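Local coordinates for protein putative drug/sodium antiporter (Escherichia coli, PDB 4Z3N) that is a MATE-family membrane transporter implicated in carrying the genotoxin colibactin, probably working as an antiporter, at residues A[165-170]-A[223-228]; A[357-362]-A[371-376]; A[394-399]-A[461-466]. One frame throughout, in Å; residues are numbered along the deposited sequence.

Contact 1. Residues A[165-170]-A[223-228]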
loop_
_atom_site.group_PDB
_atom_site.type_symbol
_atom_site.label_atom_id
_atom_site.label_comp_id
_atom_site.label_asym_id
_atom_site.label_seq_id
_atom_site.Cartn_x
_atom_site.Cartn_y
_atom_site.Cartn_z
ATOM N N ILE A 165 5.245 -10.154 -11.009
ATOM C CA ILE A 165 4.765 -9.167 -10.050
ATOM C C ILE A 165 5.374 -7.774 -10.310
ATOM O O ILE A 165 4.665 -6.758 -10.293
ATOM C CB ILE A 165 5.087 -9.583 -8.591
ATOM C CG1 ILE A 165 4.560 -10.990 -8.292
ATOM C CG2 ILE A 165 4.530 -8.567 -7.605
ATOM C CD1 ILE A 165 3.104 -11.198 -8.694
ATOM N N MET A 166 6.684 -7.719 -10.538
ATOM C CA MET A 166 7.330 -6.448 -10.864
ATOM C C MET A 166 6.734 -5.839 -12.130
ATOM O O MET A 166 6.510 -4.636 -12.195
ATOM C CB MET A 166 8.841 -6.625 -11.031
ATOM C CG MET A 166 9.538 -7.191 -9.802
ATOM S SD MET A 166 9.488 -6.135 -8.322
ATOM C CE MET A 166 8.417 -7.026 -7.191
ATOM N N LEU A 167 6.496 -6.687 -13.129
ATOM C CA LEU A 167 5.875 -6.294 -14.393
ATOM C C LEU A 167 4.542 -5.580 -14.204
ATOM O O LEU A 167 4.252 -4.616 -14.904
ATOM C CB LEU A 167 5.663 -7.517 -15.279
ATOM C CG LEU A 167 6.619 -7.618 -16.459
ATOM C CD1 LEU A 167 6.204 -8.758 -17.379
ATOM C CD2 LEU A 167 6.634 -6.290 -17.201
ATOM N N ILE A 168 3.736 -6.069 -13.261
ATOM C CA ILE A 168 2.444 -5.474 -12.925
ATOM C C ILE A 168 2.585 -4.093 -12.300
ATOM O O ILE A 168 1.781 -3.202 -12.562
ATOM C CB ILE A 168 1.662 -6.388 -11.970
ATOM C CG1 ILE A 168 1.228 -7.648 -12.723
ATOM C CG2 ILE A 168 0.467 -5.659 -11.366
ATOM C CD1 ILE A 168 0.422 -8.608 -11.906
ATOM N N GLY A 169 3.606 -3.923 -11.464
ATOM C CA GLY A 169 3.960 -2.610 -10.952
ATOM C C GLY A 169 4.205 -1.589 -12.057
ATOM O O GLY A 169 3.590 -0.524 -12.076
ATOM N N VAL A 170 5.100 -1.921 -12.986
ATOM C CA VAL A 170 5.327 -1.096 -14.176
ATOM C C VAL A 170 4.013 -0.711 -14.898
ATOM O O VAL A 170 3.766 0.470 -15.181
ATOM C CB VAL A 170 6.243 -1.816 -15.188
ATOM C CG1 VAL A 170 6.361 -1.006 -16.497
ATOM C CG2 VAL A 170 7.601 -2.073 -14.585
ATOM N N SER A 223 -2.977 -13.050 -16.297
ATOM C CA SER A 223 -4.039 -12.590 -17.188
ATOM C C SER A 223 -4.232 -11.083 -17.063
ATOM O O SER A 223 -4.520 -10.407 -18.054
ATOM C CB SER A 223 -5.360 -13.325 -16.923
ATOM O OG SER A 223 -5.530 -13.640 -15.558
ATOM N N MET A 224 -4.056 -10.552 -15.859
ATOM C CA MET A 224 -3.990 -9.106 -15.700
ATOM C C MET A 224 -2.847 -8.522 -16.536
ATOM O O MET A 224 -3.039 -7.579 -17.303
ATOM C CB MET A 224 -3.792 -8.731 -14.241
ATOM C CG MET A 224 -4.969 -9.037 -13.338
ATOM S SD MET A 224 -4.665 -8.292 -11.725
ATOM C CE MET A 224 -3.964 -6.696 -12.214
ATOM N N VAL A 225 -1.658 -9.097 -16.369
ATOM C CA VAL A 225 -0.470 -8.692 -17.110
ATOM C C VAL A 225 -0.742 -8.711 -18.609
ATOM O O VAL A 225 -0.404 -7.777 -19.343
ATOM C CB VAL A 225 0.716 -9.616 -16.789
ATOM C CG1 VAL A 225 1.891 -9.304 -17.677
ATOM C CG2 VAL A 225 1.105 -9.476 -15.333
ATOM N N ALA A 226 -1.362 -9.795 -19.051
ATOM C CA ALA A 226 -1.790 -9.929 -20.430
ATOM C C ALA A 226 -2.717 -8.779 -20.845
ATOM O O ALA A 226 -2.500 -8.141 -21.874
ATOM C CB ALA A 226 -2.475 -11.259 -20.624
ATOM N N TYR A 227 -3.744 -8.519 -20.042
ATOM C CA TYR A 227 -4.697 -7.453 -20.333
ATOM C C TYR A 227 -4.009 -6.111 -20.572
ATOM O O TYR A 227 -4.381 -5.362 -21.480
ATOM C CB TYR A 227 -5.699 -7.307 -19.191
ATOM C CG TYR A 227 -6.868 -6.426 -19.534
ATOM C CD1 TYR A 227 -6.768 -5.047 -19.450
ATOM C CD2 TYR A 227 -8.076 -6.972 -19.950
ATOM C CE1 TYR A 227 -7.838 -4.230 -19.777
ATOM C CE2 TYR A 227 -9.150 -6.164 -20.271
ATOM C CZ TYR A 227 -9.023 -4.795 -20.181
ATOM O OH TYR A 227 -10.080 -3.980 -20.494
ATOM N N PHE A 228 -3.015 -5.812 -19.741
ATOM C CA PHE A 228 -2.300 -4.550 -19.817
ATOM C C PHE A 228 -1.557 -4.405 -21.140
ATOM O O PHE A 228 -1.708 -3.404 -21.845
ATOM C CB PHE A 228 -1.323 -4.424 -18.654
ATOM C CG PHE A 228 -1.969 -4.016 -17.364
ATOM C CD1 PHE A 228 -3.085 -3.198 -17.363
ATOM C CD2 PHE A 228 -1.456 -4.448 -16.146
ATOM C CE1 PHE A 228 -3.684 -2.821 -16.161
ATOM C CE2 PHE A 228 -2.041 -4.072 -14.951
ATOM C CZ PHE A 228 -3.158 -3.262 -14.956
#

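Contact 2. Residues A[357-362]-A[371-376]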
loop_
_atom_site.group_PDB
_atom_site.type_symbol
_atom_site.label_atom_id
_atom_site.label_comp_id
_atom_site.label_asym_id
_atom_site.label_seq_id
_atom_site.Cartn_x
_atom_site.Cartn_y
_atom_site.Cartn_z
ATOM N N TRP A 357 -20.490 -4.458 20.106
ATOM C CA TRP A 357 -21.295 -5.582 19.649
ATOM C C TRP A 357 -20.544 -6.569 18.762
ATOM O O TRP A 357 -20.850 -7.760 18.750
ATOM C CB TRP A 357 -22.522 -5.050 18.919
ATOM C CG TRP A 357 -23.379 -4.268 19.849
ATOM C CD1 TRP A 357 -24.007 -4.736 20.968
ATOM C CD2 TRP A 357 -23.688 -2.870 19.770
ATOM N NE1 TRP A 357 -24.699 -3.719 21.586
ATOM C CE2 TRP A 357 -24.527 -2.565 20.865
ATOM C CE3 TRP A 357 -23.360 -1.854 18.872
ATOM C CZ2 TRP A 357 -25.028 -1.285 21.090
ATOM C CZ3 TRP A 357 -23.860 -0.590 19.094
ATOM C CH2 TRP A 357 -24.679 -0.313 20.198
ATOM N N MET A 358 -19.576 -6.062 18.006
ATOM C CA MET A 358 -18.892 -6.834 16.967
ATOM C C MET A 358 -17.798 -7.749 17.501
ATOM O O MET A 358 -17.731 -8.917 17.124
ATOM C CB MET A 358 -18.308 -5.876 15.923
ATOM C CG MET A 358 -17.565 -6.523 14.775
ATOM S SD MET A 358 -17.147 -5.265 13.541
ATOM C CE MET A 358 -16.264 -4.086 14.552
ATOM N N TYR A 359 -16.935 -7.223 18.367
ATOM C CA TYR A 359 -15.767 -7.987 18.805
ATOM C C TYR A 359 -16.041 -9.200 19.700
ATOM O O TYR A 359 -15.341 -10.209 19.576
ATOM C CB TYR A 359 -14.759 -7.055 19.464
ATOM C CG TYR A 359 -14.026 -6.307 18.389
ATOM C CD1 TYR A 359 -13.187 -6.981 17.516
ATOM C CD2 TYR A 359 -14.239 -4.942 18.190
ATOM C CE1 TYR A 359 -12.541 -6.311 16.505
ATOM C CE2 TYR A 359 -13.600 -4.261 17.184
ATOM C CZ TYR A 359 -12.751 -4.948 16.345
ATOM O OH TYR A 359 -12.100 -4.287 15.343
ATOM N N PRO A 360 -17.022 -9.099 20.619
ATOM C CA PRO A 360 -17.435 -10.271 21.401
ATOM C C PRO A 360 -17.785 -11.462 20.509
ATOM O O PRO A 360 -17.538 -12.597 20.892
ATOM C CB PRO A 360 -18.657 -9.767 22.150
ATOM C CG PRO A 360 -18.384 -8.296 22.331
ATOM C CD PRO A 360 -17.709 -7.871 21.063
ATOM N N LEU A 361 -18.331 -11.210 19.327
ATOM C CA LEU A 361 -18.602 -12.290 18.382
ATOM C C LEU A 361 -17.337 -12.964 17.853
ATOM O O LEU A 361 -17.389 -14.092 17.380
ATOM C CB LEU A 361 -19.410 -11.775 17.186
ATOM C CG LEU A 361 -20.666 -10.938 17.440
ATOM C CD1 LEU A 361 -21.223 -10.467 16.111
ATOM C CD2 LEU A 361 -21.707 -11.710 18.228
ATOM N N PHE A 362 -16.218 -12.252 17.864
ATOM C CA PHE A 362 -14.972 -12.778 17.302
ATOM C C PHE A 362 -14.152 -13.629 18.287
ATOM O O PHE A 362 -13.287 -14.421 17.886
ATOM C CB PHE A 362 -14.128 -11.617 16.756
ATOM C CG PHE A 362 -14.675 -11.021 15.481
ATOM C CD1 PHE A 362 -15.756 -11.609 14.838
ATOM C CD2 PHE A 362 -14.102 -9.888 14.917
ATOM C CE1 PHE A 362 -16.265 -11.079 13.662
ATOM C CE2 PHE A 362 -14.603 -9.351 13.730
ATOM C CZ PHE A 362 -15.691 -9.950 13.106
ATOM N N TYR A 371 -10.064 -5.201 25.108
ATOM C CA TYR A 371 -8.908 -4.481 24.613
ATOM C C TYR A 371 -9.162 -3.962 23.202
ATOM O O TYR A 371 -8.772 -2.843 22.857
ATOM C CB TYR A 371 -7.683 -5.382 24.626
ATOM C CG TYR A 371 -6.886 -5.324 25.899
ATOM C CD1 TYR A 371 -6.633 -4.118 26.529
ATOM C CD2 TYR A 371 -6.368 -6.487 26.470
ATOM C CE1 TYR A 371 -5.889 -4.068 27.702
ATOM C CE2 TYR A 371 -5.616 -6.446 27.639
ATOM C CZ TYR A 371 -5.385 -5.235 28.253
ATOM O OH TYR A 371 -4.643 -5.177 29.416
ATOM N N ALA A 372 -9.819 -4.785 22.390
ATOM C CA ALA A 372 -10.103 -4.418 21.017
ATOM C C ALA A 372 -11.077 -3.242 20.966
ATOM O O ALA A 372 -10.994 -2.397 20.067
ATOM C CB ALA A 372 -10.649 -5.604 20.260
ATOM N N VAL A 373 -11.990 -3.189 21.931
ATOM C CA VAL A 373 -12.960 -2.105 22.006
ATOM C C VAL A 373 -12.307 -0.834 22.549
ATOM O O VAL A 373 -12.568 0.273 22.053
ATOM C CB VAL A 373 -14.193 -2.499 22.883
ATOM C CG1 VAL A 373 -15.102 -1.282 23.179
ATOM C CG2 VAL A 373 -14.989 -3.619 22.203
ATOM N N LEU A 374 -11.442 -0.990 23.548
ATOM C CA LEU A 374 -10.747 0.165 24.140
ATOM C C LEU A 374 -9.760 0.813 23.151
ATOM O O LEU A 374 -9.589 2.031 23.148
ATOM C CB LEU A 374 -10.024 -0.247 25.435
ATOM C CG LEU A 374 -9.284 0.886 26.146
ATOM C CD1 LEU A 374 -10.212 1.972 26.609
ATOM C CD2 LEU A 374 -8.462 0.363 27.318
ATOM N N GLN A 375 -9.128 -0.021 22.324
ATOM C CA GLN A 375 -8.173 0.412 21.308
ATOM C C GLN A 375 -8.885 1.237 20.241
ATOM O O GLN A 375 -8.456 2.348 19.871
ATOM C CB GLN A 375 -7.490 -0.800 20.660
ATOM C CG GLN A 375 -6.505 -0.447 19.574
ATOM C CD GLN A 375 -5.999 -1.634 18.773
ATOM O OE1 GLN A 375 -4.923 -2.168 19.049
ATOM N NE2 GLN A 375 -6.751 -2.026 17.747
ATOM N N THR A 376 -9.989 0.676 19.752
ATOM C CA THR A 376 -10.790 1.333 18.747
ATOM C C THR A 376 -11.336 2.653 19.279
ATOM O O THR A 376 -11.270 3.683 18.598
ATOM C CB THR A 376 -11.938 0.439 18.286
ATOM O OG1 THR A 376 -11.405 -0.760 17.696
ATOM C CG2 THR A 376 -12.820 1.183 17.262
#

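Contact 3. Residues A[394-399]-A[461-466]. With CAC (cacodylate ion), chain I.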
loop_
_atom_site.group_PDB
_atom_site.type_symbol
_atom_site.label_atom_id
_atom_site.label_comp_id
_atom_site.label_asym_id
_atom_site.label_seq_id
_atom_site.Cartn_x
_atom_site.Cartn_y
_atom_site.Cartn_z
ATOM N N GLU A 394 2.215 11.548 -0.659
ATOM C CA GLU A 394 1.911 11.303 -2.050
ATOM C C GLU A 394 2.306 12.528 -2.904
ATOM O O GLU A 394 2.861 12.366 -3.994
ATOM C CB GLU A 394 0.420 10.980 -2.206
ATOM C CG GLU A 394 0.070 10.128 -3.423
ATOM C CD GLU A 394 0.584 8.699 -3.291
ATOM O OE1 GLU A 394 1.287 8.429 -2.290
ATOM O OE2 GLU A 394 0.287 7.846 -4.172
ATOM N N TYR A 395 2.022 13.732 -2.391
ATOM C CA TYR A 395 2.320 14.988 -3.069
ATOM C C TYR A 395 3.825 15.164 -3.363
ATOM O O TYR A 395 4.230 15.543 -4.471
ATOM C CB TYR A 395 1.796 16.173 -2.230
ATOM C CG TYR A 395 2.050 17.547 -2.842
ATOM C CD1 TYR A 395 3.252 18.207 -2.630
ATOM C CD2 TYR A 395 1.095 18.174 -3.631
ATOM C CE1 TYR A 395 3.501 19.437 -3.169
ATOM C CE2 TYR A 395 1.339 19.418 -4.184
ATOM C CZ TYR A 395 2.553 20.049 -3.950
ATOM O OH TYR A 395 2.831 21.304 -4.481
ATOM N N TYR A 396 4.657 14.893 -2.374
ATOM C CA TYR A 396 6.088 14.983 -2.582
ATOM C C TYR A 396 6.612 13.904 -3.535
ATOM O O TYR A 396 7.549 14.133 -4.296
ATOM C CB TYR A 396 6.808 14.923 -1.241
ATOM C CG TYR A 396 6.636 16.210 -0.480
ATOM C CD1 TYR A 396 7.204 17.391 -0.945
ATOM C CD2 TYR A 396 5.878 16.258 0.679
ATOM C CE1 TYR A 396 7.035 18.585 -0.261
ATOM C CE2 TYR A 396 5.703 17.439 1.368
ATOM C CZ TYR A 396 6.282 18.599 0.905
ATOM O OH TYR A 396 6.100 19.762 1.617
ATOM N N GLN A 397 5.996 12.738 -3.510
ATOM C CA GLN A 397 6.354 11.691 -4.444
ATOM C C GLN A 397 5.998 12.121 -5.858
ATOM O O GLN A 397 6.762 11.913 -6.800
ATOM C CB GLN A 397 5.643 10.390 -4.077
ATOM C CG GLN A 397 6.112 9.796 -2.769
ATOM C CD GLN A 397 7.438 9.096 -2.911
ATOM O OE1 GLN A 397 8.462 9.722 -3.244
ATOM N NE2 GLN A 397 7.432 7.779 -2.684
ATOM N N ALA A 398 4.839 12.749 -5.994
ATOM C CA ALA A 398 4.384 13.219 -7.289
ATOM C C ALA A 398 5.326 14.280 -7.866
ATOM O O ALA A 398 5.552 14.303 -9.079
ATOM C CB ALA A 398 2.955 13.755 -7.190
ATOM N N ILE A 399 5.869 15.159 -7.019
ATOM C CA ILE A 399 6.687 16.258 -7.532
ATOM C C ILE A 399 8.194 15.937 -7.503
ATOM O O ILE A 399 9.018 16.798 -7.826
ATOM C CB ILE A 399 6.433 17.599 -6.760
ATOM C CG1 ILE A 399 6.838 17.480 -5.293
ATOM C CG2 ILE A 399 4.967 18.055 -6.899
ATOM C CD1 ILE A 399 7.166 18.799 -4.666
ATOM N N LEU A 461 7.899 27.101 -5.322
ATOM C CA LEU A 461 7.886 27.773 -6.630
ATOM C C LEU A 461 9.230 27.679 -7.377
ATOM O O LEU A 461 9.262 27.414 -8.570
ATOM C CB LEU A 461 7.489 29.239 -6.469
ATOM C CG LEU A 461 6.031 29.490 -6.084
ATOM C CD1 LEU A 461 5.759 30.968 -6.212
ATOM C CD2 LEU A 461 5.058 28.694 -6.947
ATOM N N ARG A 462 10.344 27.874 -6.684
ATOM C CA ARG A 462 11.623 27.582 -7.316
ATOM C C ARG A 462 11.726 26.136 -7.836
ATOM O O ARG A 462 12.253 25.916 -8.927
ATOM C CB ARG A 462 12.783 27.845 -6.367
ATOM C CG ARG A 462 14.070 28.002 -7.127
ATOM C CD ARG A 462 15.245 27.375 -6.450
ATOM N NE ARG A 462 15.219 27.516 -5.002
ATOM C CZ ARG A 462 15.651 26.564 -4.182
ATOM N NH1 ARG A 462 16.116 25.437 -4.698
ATOM N NH2 ARG A 462 15.608 26.730 -2.864
ATOM N N TRP A 463 11.237 25.164 -7.060
ATOM C CA TRP A 463 11.315 23.748 -7.456
ATOM C C TRP A 463 10.637 23.470 -8.800
ATOM O O TRP A 463 11.145 22.699 -9.620
ATOM C CB TRP A 463 10.684 22.849 -6.389
ATOM C CG TRP A 463 11.544 22.533 -5.225
ATOM C CD1 TRP A 463 12.861 22.833 -5.075
ATOM C CD2 TRP A 463 11.146 21.857 -4.036
ATOM N NE1 TRP A 463 13.313 22.384 -3.862
ATOM C CE2 TRP A 463 12.278 21.775 -3.204
ATOM C CE3 TRP A 463 9.945 21.301 -3.595
ATOM C CZ2 TRP A 463 12.242 21.156 -1.945
ATOM C CZ3 TRP A 463 9.914 20.683 -2.348
ATOM C CH2 TRP A 463 11.053 20.619 -1.541
ATOM N N ASN A 464 9.483 24.102 -9.000
ATOM C CA ASN A 464 8.746 24.032 -10.255
ATOM C C ASN A 464 9.420 24.772 -11.437
ATOM O O ASN A 464 9.340 24.325 -12.586
ATOM C CB ASN A 464 7.341 24.570 -10.045
ATOM C CG ASN A 464 6.390 24.116 -11.124
ATOM O OD1 ASN A 464 5.919 24.921 -11.926
ATOM N ND2 ASN A 464 6.129 22.811 -11.176
ATOM N N GLN A 465 10.090 25.885 -11.150
ATOM C CA GLN A 465 10.920 26.545 -12.146
ATOM C C GLN A 465 12.016 25.600 -12.668
ATOM O O GLN A 465 12.209 25.473 -13.883
ATOM C CB GLN A 465 11.537 27.823 -11.564
ATOM C CG GLN A 465 10.858 29.110 -12.020
ATOM C CD GLN A 465 11.378 30.343 -11.283
ATOM O OE1 GLN A 465 12.405 30.278 -10.595
ATOM N NE2 GLN A 465 10.662 31.472 -11.414
ATOM N N GLU A 466 12.724 24.940 -11.749
ATOM C CA GLU A 466 13.783 23.994 -12.110
ATOM C C GLU A 466 13.245 22.777 -12.872
ATOM O O GLU A 466 13.900 22.263 -13.772
ATOM C CB GLU A 466 14.531 23.528 -10.856
ATOM C CG GLU A 466 15.076 24.661 -10.017
ATOM C CD GLU A 466 15.496 24.236 -8.619
ATOM O OE1 GLU A 466 14.993 23.205 -8.104
ATOM O OE2 GLU A 466 16.326 24.950 -8.022
HETATM AS AS CAC I . 17.063 22.884 -2.511
HETATM O O1 CAC I . 16.378 24.310 -2.050
HETATM O O2 CAC I . 16.052 21.573 -1.908
HETATM C C1 CAC I . 17.207 22.750 -4.437
HETATM C C2 CAC I . 18.823 22.724 -1.740
#

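Contact 1. Residues A[165-170]-A[223-228]
Tyr-227 N donates to Ser-223 O at 2.8 Å, closing a helical turn around Val-225, the residue that meets both Ile-168 and Leu-167 of the neighbouring helix. In these two segments polar groups of this kind are satisfied within their own helices, leaving the contact to hydrocarbon. Ser-223 illustrates it too, its OG bonded to the carbonyls of Leu-219 and Ala-220 one turn back.

The two methyls of Val-225 are shared between two partners. CG1, anti to the backbone N (chi1 173°), reaches across to Leu-167 CD1, 4.4 Å away. CG2 lies against Ile-168, whose CD1 is 3.6 Å from it; the still closer placing of Ile-168 CG1 against Val-225 CG2 is too short to be real, so the exact spacing of this pair is doubtful. The extended end of Ile-168 runs across the valine at about a right angle. Behind this pair the backbones come close, with Ile-168 CA only 6.0 Å from Val-225 CA. Met-224 and Phe-228 stand more loosely beside Ile-168, and the ring of Phe-228 also meets that of Phe-175.

Helices 162-177 and 209-232 thus pack side by side in predicted transmembrane spans, with a bound monoolein about 6 Å from the side chain of Ile-168, which also touches Gln-221. Between the two segments the touching groups are aliphatic branches, so the contact depends on fit and carries none of the directional constraint that a polar bond would impose.

Contact 2. Residues A[357-362]-A[371-376]
Ala-372 sets its methyl over one face of the Tyr-359 ring, in a CH-pi contact with CB 4.0 Å from the ring centroid and 14° off the normal. The methyl is displaced toward the root of the ring, where CG is its closest atom at 3.9 Å. The carbonyl of the same alanine takes two donors from one residue a turn later: Thr-376 N at 3.2 Å and Thr-376 OG1 at 2.9 Å.

Val-373 follows, sending CG2 obliquely to Tyr-359 CD2 at 4.3 Å, so that two successive residues of the helix seat the same ring. These contacts join the two arms of a helical hairpin, helix 326-358 leading through a short connection into helix 366-379, in the second MatE region of the chain. Gln-375 turns to other partners, bonding Thr-295 and Tyr-277, and so ties the second arm to neighbouring helices of the bundle.

Thr-376 completes the seat. Its OG1 lies beside the backbone N (chi1 -61°), a position from which it can return to Ala-372 O with a C=O...donor angle of 165° while passing 4.2 Å from Tyr-359 CE2. Tyr-359 meets the threonine hydroxyl through packing, at an oblique approach. Its own phenol oxygen is hydrogen-bonded to His-351, in the first arm of the hairpin, and that histidine also touches the side chain of Thr-376.

Contact 3. Residues A[394-399]-A[461-466]
Trp-463 carries its indole beside the backbone N (chi1 -81°), and Ile-399 places CG1 between its backbone N and carbonyl carbon (chi1 63°); together these torsions bring CD1 of the isoleucine to the six-membered ring of the tryptophan. Ile-399 CD1 touches Trp-463 CE3 at 3.9 Å, coming in obliquely, and the two side chains cross at about a right angle. Tyr-396, a turn earlier, meets the same ring rim to rim: its CE1 is 4.1 Å from Trp-463 CZ3, each atom near the plane of the other ring.

What the tryptophan joins is the helix 382-399, whose contacting end extends beyond the tenth predicted transmembrane span, and the short helix 458-467 that follows the twelfth near the end of the modelled chain. Lys-401 adds a cation-pi contact to the indole, and Asn-464 bonds Trp-321 O, so the short helix is fastened to the bundle at further points. Tyr-396 in turn meets the ring of Tyr-404.

A cacodylate ion, probably from the crystallisation liquor, sits beside Arg-462 and the indole edge. Its O1 accepts from Arg-462 NH2 at 2.7 Å, at the guanidinium edge; the placing of the ion against NH1 is doubtful, because a methyl carbon of the ion comes too close to that nitrogen. Trp-463 NE1 reaches the ion's O2 only weakly, at 3.5 Å, with O2 in the indole plane. Arg-462 NH1 also makes a long, weak salt bridge to Glu-466 OE2 at 3.4 Å, the Glu-466 carboxylate oxygen lying at the guanidinium edge.

Overall arrangement
The three contacts follow one another along the chain, each closing before the next opens, and none touches another. Contact 1 pairs helices 162-177 and 209-232, contact 2 joins helices 326-358 and 366-379, and contact 3 links helix 382-399 to the final helix 458-467. Contact 2 lies across the chain's centre from both others, its centre 39 Å from contact 1 and 43 Å from contact 3, although helices 366-379 and 382-399 are consecutive. Contacts 1 and 3 are 29 Å apart, centre to centre. Segment 165-170 belongs to the first MatE range, contact 2 and segment 394-399 to the second, so packing from predicted transmembrane spans near bound monoolein to the last modelled helix involves both.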